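Local structure of hemolysin BL lytic component L1 (Bacillus cereus, 7NMQ) at residues 179-193 and 255-269. The protein is the L1 lytic component of hemolysin BL, an alpha-helical pore-forming enterotoxin that probably acts on host membranes together with its partner components. Numbering follows the deposited sequence. Where two conformers were deposited one is given.
Sequences EIEQLRSTQKKHFDD and HMDSYNEISNKIGEL. With EDO (1,2-ethanediol), chain G.
His190 and His255 meet rim to rim where helices 173-200 and 247-272 pack as an antiparallel pair in this ClyA-like alpha-helical toxin, the segment axes 8.3 Å apart at their closest approach. The imidazole planes are turned 47° from each other, and ND1 of His190 faces ND1 of His255 at 2.8 Å in a nearly straight hydrogen bond, so one ring must donate and the other accept. Each ring is also backed by a carbon from the opposite helix: Ser258 CB lies over the centre of the His190 face, and Asp193 CB over the face of His255, displaced toward its rim. Lys189 NZ, in turn, holds Asp193 OD1 in a salt bridge.

Further along, the extended chain of Gln187, its CG anti to the backbone N (chi1 -171°), drives between Tyr259, Ile262, Ser263 and Ile266 as a knob into a hole. Its amide lies over one face of the Tyr259 ring, the two planes 33° apart, while Phe191 CD1 touches the opposite face. Leu26 of helix 10-33 and Pro228 of strand 225-230 also pack on this tyrosine, so the pair links the bundle to the hairpin region between its helices, which probably inserts into membranes as in ClyA-type toxins. Ile262 returns the interlock, seated among Leu183, Thr186, Gln187 and His190. Leu183 fills the next hole, its CD1 meeting Leu269 CD1 tip to tip at 3.9 Å. Beyond it, Glu179 and Lys265 form a long salt bridge, OE2 to NZ 4.0 Å. Beside the interface, a 1,2-ethanediol molecule, probably from the crystallisation liquor, uses O2 to accept from Arg184 NE and donate to Arg184 O, both at 2.8 Å.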
loop_
_atom_site.group_PDB
_atom_site.type_symbol
_atom_site.label_atom_id
_atom_site.label_comp_id
_atom_site.label_asym_id
_atom_site.label_seq_id
_atom_site.Cartn_x
_atom_site.Cartn_y
_atom_site.Cartn_z
ATOM N N GLU A 179 -1.130 -25.358 10.128
ATOM C CA GLU A 179 -2.117 -25.310 9.012
ATOM C C GLU A 179 -2.480 -23.850 8.746
ATOM O O GLU A 179 -2.502 -23.428 7.585
ATOM C CB GLU A 179 -3.387 -26.108 9.308
ATOM C CG GLU A 179 -4.384 -26.157 8.174
ATOM C CD GLU A 179 -5.598 -27.035 8.428
ATOM O OE1 GLU A 179 -5.714 -27.601 9.526
ATOM O OE2 GLU A 179 -6.440 -27.114 7.534
ATOM N N ILE A 180 -2.796 -23.098 9.800
ATOM C CA ILE A 180 -3.121 -21.649 9.635
ATOM C C ILE A 180 -1.953 -20.935 8.956
ATOM O O ILE A 180 -2.181 -20.220 7.993
ATOM C CB ILE A 180 -3.464 -21.002 10.981
ATOM C CG1 ILE A 180 -4.772 -21.599 11.506
ATOM C CG2 ILE A 180 -3.497 -19.484 10.868
ATOM C CD1 ILE A 180 -5.872 -21.667 10.465
ATOM N N GLU A 181 -0.749 -21.102 9.491
ATOM C CA GLU A 181 0.441 -20.378 8.973
ATOM C C GLU A 181 0.602 -20.684 7.482
ATOM O O GLU A 181 0.826 -19.744 6.696
ATOM C CB GLU A 181 1.700 -20.794 9.740
ATOM C CG GLU A 181 1.753 -20.201 11.132
ATOM C CD GLU A 181 2.755 -20.808 12.112
ATOM O OE1 GLU A 181 3.247 -21.943 11.846
ATOM O OE2 GLU A 181 2.980 -20.196 13.198
ATOM N N GLN A 182 0.436 -21.932 7.093
ATOM C CA GLN A 182 0.532 -22.309 5.663
ATOM C C GLN A 182 -0.581 -21.649 4.847
ATOM O O GLN A 182 -0.302 -21.150 3.748
ATOM C CB GLN A 182 0.505 -23.824 5.446
ATOM C CG GLN A 182 0.770 -24.215 3.992
ATOM C CD GLN A 182 2.080 -23.685 3.436
ATOM O OE1 GLN A 182 3.161 -24.161 3.766
ATOM N NE2 GLN A 182 2.008 -22.682 2.571
ATOM N N LEU A 183 -1.822 -21.711 5.318
ATOM C CA LEU A 183 -2.975 -21.133 4.581
ATOM C C LEU A 183 -2.711 -19.632 4.399
ATOM O O LEU A 183 -2.969 -19.081 3.307
ATOM C CB LEU A 183 -4.273 -21.342 5.366
ATOM C CG LEU A 183 -4.820 -22.761 5.321
ATOM C CD1 LEU A 183 -5.992 -22.923 6.283
ATOM C CD2 LEU A 183 -5.203 -23.133 3.905
ATOM N N ARG A 184 -2.279 -18.934 5.430
ATOM C CA ARG A 184 -2.071 -17.471 5.350
ATOM C C ARG A 184 -0.926 -17.152 4.376
ATOM O O ARG A 184 -1.040 -16.175 3.624
ATOM C CB ARG A 184 -1.805 -16.907 6.740
ATOM C CG ARG A 184 -3.045 -16.813 7.618
ATOM C CD ARG A 184 -4.139 -15.925 7.011
ATOM N NE ARG A 184 -3.696 -14.572 6.691
ATOM C CZ ARG A 184 -3.446 -13.616 7.564
ATOM N NH1 ARG A 184 -3.630 -13.847 8.851
ATOM N NH2 ARG A 184 -2.992 -12.427 7.150
ATOM N N SER A 185 0.147 -17.934 4.333
ATOM C CA SER A 185 1.272 -17.614 3.410
ATOM C C SER A 185 0.845 -17.934 1.963
ATOM O O SER A 185 1.167 -17.169 1.043
ATOM C CB SER A 185 2.552 -18.286 3.830
ATOM O OG SER A 185 2.395 -19.686 3.953
ATOM N N THR A 186 0.069 -18.993 1.757
ATOM C CA THR A 186 -0.484 -19.307 0.422
ATOM C C THR A 186 -1.410 -18.173 0.008
ATOM O O THR A 186 -1.373 -17.736 -1.152
ATOM C CB THR A 186 -1.153 -20.681 0.403
ATOM O OG1 THR A 186 -0.158 -21.626 0.794
ATOM C CG2 THR A 186 -1.754 -21.059 -0.923
ATOM N N GLN A 187 -2.267 -17.738 0.912
ATOM C CA GLN A 187 -3.275 -16.727 0.586
ATOM C C GLN A 187 -2.584 -15.416 0.210
ATOM O O GLN A 187 -3.030 -14.719 -0.753
ATOM C CB GLN A 187 -4.159 -16.514 1.814
ATOM C CG GLN A 187 -5.349 -15.652 1.522
ATOM C CD GLN A 187 -6.276 -15.482 2.693
ATOM O OE1 GLN A 187 -7.511 -15.501 2.565
ATOM N NE2 GLN A 187 -5.675 -15.301 3.842
ATOM N N LYS A 188 -1.549 -15.027 0.945
ATOM C CA LYS A 188 -0.856 -13.756 0.663
ATOM C C LYS A 188 -0.241 -13.837 -0.728
ATOM O O LYS A 188 -0.286 -12.814 -1.427
ATOM C CB LYS A 188 0.222 -13.529 1.718
ATOM C CG LYS A 188 0.955 -12.203 1.559
ATOM C CD LYS A 188 1.893 -11.854 2.654
ATOM C CE LYS A 188 2.405 -10.433 2.523
ATOM N NZ LYS A 188 1.408 -9.476 1.958
ATOM N N LYS A 189 0.354 -14.972 -1.072
ATOM C CA LYS A 189 0.929 -15.177 -2.421
ATOM C C LYS A 189 -0.161 -15.022 -3.486
ATOM O O LYS A 189 0.078 -14.401 -4.526
ATOM C CB LYS A 189 1.623 -16.533 -2.559
ATOM C CG LYS A 189 2.435 -16.701 -3.822
ATOM C CD LYS A 189 3.393 -15.552 -4.137
ATOM C CE LYS A 189 4.446 -15.899 -5.163
ATOM N NZ LYS A 189 3.888 -15.972 -6.530
ATOM N N HIS A 190 -1.346 -15.584 -3.289
ATOM C CA HIS A 190 -2.443 -15.426 -4.266
ATOM C C HIS A 190 -2.758 -13.939 -4.448
ATOM O O HIS A 190 -2.936 -13.490 -5.588
ATOM C CB HIS A 190 -3.712 -16.181 -3.870
ATOM C CG HIS A 190 -3.613 -17.656 -4.033
ATOM N ND1 HIS A 190 -3.369 -18.267 -5.257
ATOM C CD2 HIS A 190 -3.793 -18.662 -3.124
ATOM C CE1 HIS A 190 -3.386 -19.591 -5.071
ATOM N NE2 HIS A 190 -3.630 -19.853 -3.750
ATOM N N PHE A 191 -2.882 -13.188 -3.361
ATOM C CA PHE A 191 -3.247 -11.754 -3.445
ATOM C C PHE A 191 -2.112 -10.998 -4.121
ATOM O O PHE A 191 -2.340 -10.097 -4.969
ATOM C CB PHE A 191 -3.514 -11.197 -2.053
ATOM C CG PHE A 191 -4.305 -9.928 -2.089
ATOM C CD1 PHE A 191 -5.689 -10.020 -2.138
ATOM C CD2 PHE A 191 -3.734 -8.676 -2.063
ATOM C CE1 PHE A 191 -6.478 -8.888 -2.143
ATOM C CE2 PHE A 191 -4.543 -7.554 -2.078
ATOM C CZ PHE A 191 -5.891 -7.657 -2.126
ATOM N N ASP A 192 -0.890 -11.351 -3.774
ATOM C CA ASP A 192 0.288 -10.700 -4.408
ATOM C C ASP A 192 0.274 -10.947 -5.920
ATOM O O ASP A 192 0.657 -10.054 -6.690
ATOM C CB ASP A 192 1.623 -11.204 -3.851
ATOM C CG ASP A 192 1.931 -10.792 -2.422
ATOM O OD1 ASP A 192 1.315 -9.826 -1.965
ATOM O OD2 ASP A 192 2.852 -11.425 -1.810
ATOM N N ASP A 193 -0.179 -12.116 -6.344
ATOM C CA ASP A 193 -0.243 -12.497 -7.769
ATOM C C ASP A 193 -1.313 -11.663 -8.464
ATOM O O ASP A 193 -1.094 -11.236 -9.613
ATOM C CB ASP A 193 -0.426 -14.002 -7.971
ATOM C CG ASP A 193 0.805 -14.814 -7.567
ATOM O OD1 ASP A 193 1.890 -14.229 -7.388
ATOM O OD2 ASP A 193 0.678 -16.074 -7.473
ATOM N N HIS A 255 -6.579 -16.720 -8.963
ATOM C CA HIS A 255 -5.869 -16.411 -7.719
ATOM C C HIS A 255 -6.833 -15.736 -6.748
ATOM O O HIS A 255 -6.771 -16.015 -5.539
ATOM C CB HIS A 255 -4.668 -15.495 -7.974
ATOM C CG HIS A 255 -3.475 -16.206 -8.526
ATOM N ND1 HIS A 255 -2.894 -17.299 -7.871
ATOM C CD2 HIS A 255 -2.726 -15.964 -9.639
ATOM C CE1 HIS A 255 -1.804 -17.683 -8.573
ATOM N NE2 HIS A 255 -1.709 -16.883 -9.687
ATOM N N MET A 256 -7.663 -14.819 -7.231
ATOM C CA MET A 256 -8.620 -14.139 -6.329
ATOM C C MET A 256 -9.602 -15.169 -5.771
ATOM O O MET A 256 -9.855 -15.166 -4.547
ATOM C CB MET A 256 -9.386 -13.048 -7.066
ATOM C CG MET A 256 -10.284 -12.283 -6.138
ATOM S SD MET A 256 -9.345 -11.643 -4.736
ATOM C CE MET A 256 -8.958 -10.013 -5.367
ATOM N N ASP A 257 -10.046 -16.092 -6.607
ATOM C CA ASP A 257 -10.973 -17.159 -6.129
ATOM C C ASP A 257 -10.254 -18.041 -5.100
ATOM O O ASP A 257 -10.869 -18.387 -4.082
ATOM C CB ASP A 257 -11.481 -18.019 -7.270
ATOM C CG ASP A 257 -12.376 -17.300 -8.256
ATOM O OD1 ASP A 257 -12.903 -16.204 -7.920
ATOM O OD2 ASP A 257 -12.482 -17.830 -9.392
ATOM N N SER A 258 -8.965 -18.296 -5.272
ATOM C CA SER A 258 -8.205 -19.126 -4.330
ATOM C C SER A 258 -8.041 -18.379 -3.010
ATOM O O SER A 258 -8.082 -19.024 -1.939
ATOM C CB SER A 258 -6.871 -19.536 -4.837
ATOM O OG SER A 258 -6.955 -20.301 -6.020
ATOM N N TYR A 259 -7.786 -17.078 -3.065
ATOM C CA TYR A 259 -7.758 -16.209 -1.877
ATOM C C TYR A 259 -9.056 -16.369 -1.092
ATOM O O TYR A 259 -9.039 -16.582 0.145
ATOM C CB TYR A 259 -7.538 -14.766 -2.326
ATOM C CG TYR A 259 -7.540 -13.797 -1.195
ATOM C CD1 TYR A 259 -8.717 -13.255 -0.724
ATOM C CD2 TYR A 259 -6.355 -13.410 -0.610
ATOM C CE1 TYR A 259 -8.712 -12.336 0.307
ATOM C CE2 TYR A 259 -6.341 -12.522 0.450
ATOM C CZ TYR A 259 -7.519 -11.964 0.906
ATOM O OH TYR A 259 -7.516 -11.081 1.957
ATOM N N ASN A 260 -10.175 -16.285 -1.787
ATOM C CA ASN A 260 -11.495 -16.359 -1.116
ATOM C C ASN A 260 -11.720 -17.765 -0.561
ATOM O O ASN A 260 -12.327 -17.880 0.527
ATOM C CB ASN A 260 -12.627 -15.988 -2.068
ATOM C CG ASN A 260 -12.780 -14.495 -2.250
ATOM O OD1 ASN A 260 -12.337 -13.692 -1.435
ATOM N ND2 ASN A 260 -13.398 -14.129 -3.354
ATOM N N GLU A 261 -11.236 -18.777 -1.279
ATOM C CA GLU A 261 -11.317 -20.215 -0.905
ATOM C C GLU A 261 -10.643 -20.407 0.461
ATOM O O GLU A 261 -11.210 -21.097 1.339
ATOM C CB GLU A 261 -10.682 -21.091 -1.984
ATOM C CG GLU A 261 -10.681 -22.577 -1.672
ATOM C CD GLU A 261 -9.975 -23.498 -2.680
ATOM O OE1 GLU A 261 -9.316 -22.988 -3.645
ATOM O OE2 GLU A 261 -10.062 -24.756 -2.481
ATOM N N ILE A 262 -9.497 -19.757 0.662
ATOM C CA ILE A 262 -8.708 -19.865 1.914
ATOM C C ILE A 262 -9.460 -19.122 3.025
ATOM O O ILE A 262 -9.515 -19.618 4.156
ATOM C CB ILE A 262 -7.260 -19.413 1.731
ATOM C CG1 ILE A 262 -6.551 -20.439 0.853
ATOM C CG2 ILE A 262 -6.569 -19.216 3.070
ATOM C CD1 ILE A 262 -5.197 -20.021 0.325
ATOM N N SER A 263 -10.027 -17.952 2.744
ATOM C CA SER A 263 -10.853 -17.242 3.758
ATOM C C SER A 263 -11.982 -18.169 4.210
ATOM O O SER A 263 -12.237 -18.237 5.409
ATOM C CB SER A 263 -11.382 -15.962 3.214
ATOM O OG SER A 263 -10.286 -15.110 2.964
ATOM N N ASN A 264 -12.617 -18.859 3.282
ATOM C CA ASN A 264 -13.710 -19.792 3.632
ATOM C C ASN A 264 -13.160 -20.907 4.517
ATOM O O ASN A 264 -13.762 -21.209 5.558
ATOM C CB ASN A 264 -14.345 -20.329 2.354
ATOM C CG ASN A 264 -15.558 -21.147 2.648
ATOM O OD1 ASN A 264 -15.445 -22.301 3.059
ATOM N ND2 ASN A 264 -16.694 -20.519 2.435
ATOM N N LYS A 265 -12.014 -21.449 4.151
ATOM C CA LYS A 265 -11.408 -22.556 4.913
ATOM C C LYS A 265 -11.070 -22.107 6.332
ATOM O O LYS A 265 -11.261 -22.890 7.301
ATOM C CB LYS A 265 -10.194 -23.130 4.188
ATOM C CG LYS A 265 -9.447 -24.241 4.934
ATOM C CD LYS A 265 -10.179 -25.527 5.090
ATOM C CE LYS A 265 -9.296 -26.585 5.716
ATOM N NZ LYS A 265 -10.090 -27.752 6.134
ATOM N N ILE A 266 -10.524 -20.911 6.490
ATOM C CA ILE A 266 -10.133 -20.434 7.832
ATOM C C ILE A 266 -11.412 -20.314 8.657
ATOM O O ILE A 266 -11.424 -20.708 9.841
ATOM C CB ILE A 266 -9.368 -19.103 7.737
ATOM C CG1 ILE A 266 -8.002 -19.350 7.078
ATOM C CG2 ILE A 266 -9.303 -18.429 9.092
ATOM C CD1 ILE A 266 -7.155 -18.111 6.848
ATOM N N GLY A 267 -12.479 -19.773 8.081
ATOM C CA GLY A 267 -13.753 -19.688 8.811
ATOM C C GLY A 267 -14.258 -21.060 9.195
ATOM O O GLY A 267 -14.788 -21.209 10.329
ATOM N N GLU A 268 -14.123 -22.044 8.322
ATOM C CA GLU A 268 -14.574 -23.427 8.582
ATOM C C GLU A 268 -13.784 -24.016 9.753
ATOM O O GLU A 268 -14.365 -24.650 10.641
ATOM C CB GLU A 268 -14.393 -24.308 7.353
ATOM C CG GLU A 268 -15.373 -24.062 6.228
ATOM C CD GLU A 268 -15.297 -25.098 5.111
ATOM O OE1 GLU A 268 -14.249 -25.829 5.021
ATOM O OE2 GLU A 268 -16.276 -25.195 4.331
ATOM N N LEU A 269 -12.472 -23.808 9.791
ATOM C CA LEU A 269 -11.643 -24.319 10.906
ATOM C C LEU A 269 -12.151 -23.713 12.219
ATOM O O LEU A 269 -12.167 -24.410 13.286
ATOM C CB LEU A 269 -10.176 -23.970 10.694
ATOM C CG LEU A 269 -9.513 -24.769 9.586
ATOM C CD1 LEU A 269 -8.135 -24.222 9.312
ATOM C CD2 LEU A 269 -9.426 -26.253 9.964
HETATM C C1 EDO G . -2.424 -11.744 3.045
HETATM O O1 EDO G . -3.502 -11.630 2.172
HETATM C C2 EDO G . -2.711 -12.572 4.229
HETATM O O2 EDO G . -2.743 -13.982 4.083
#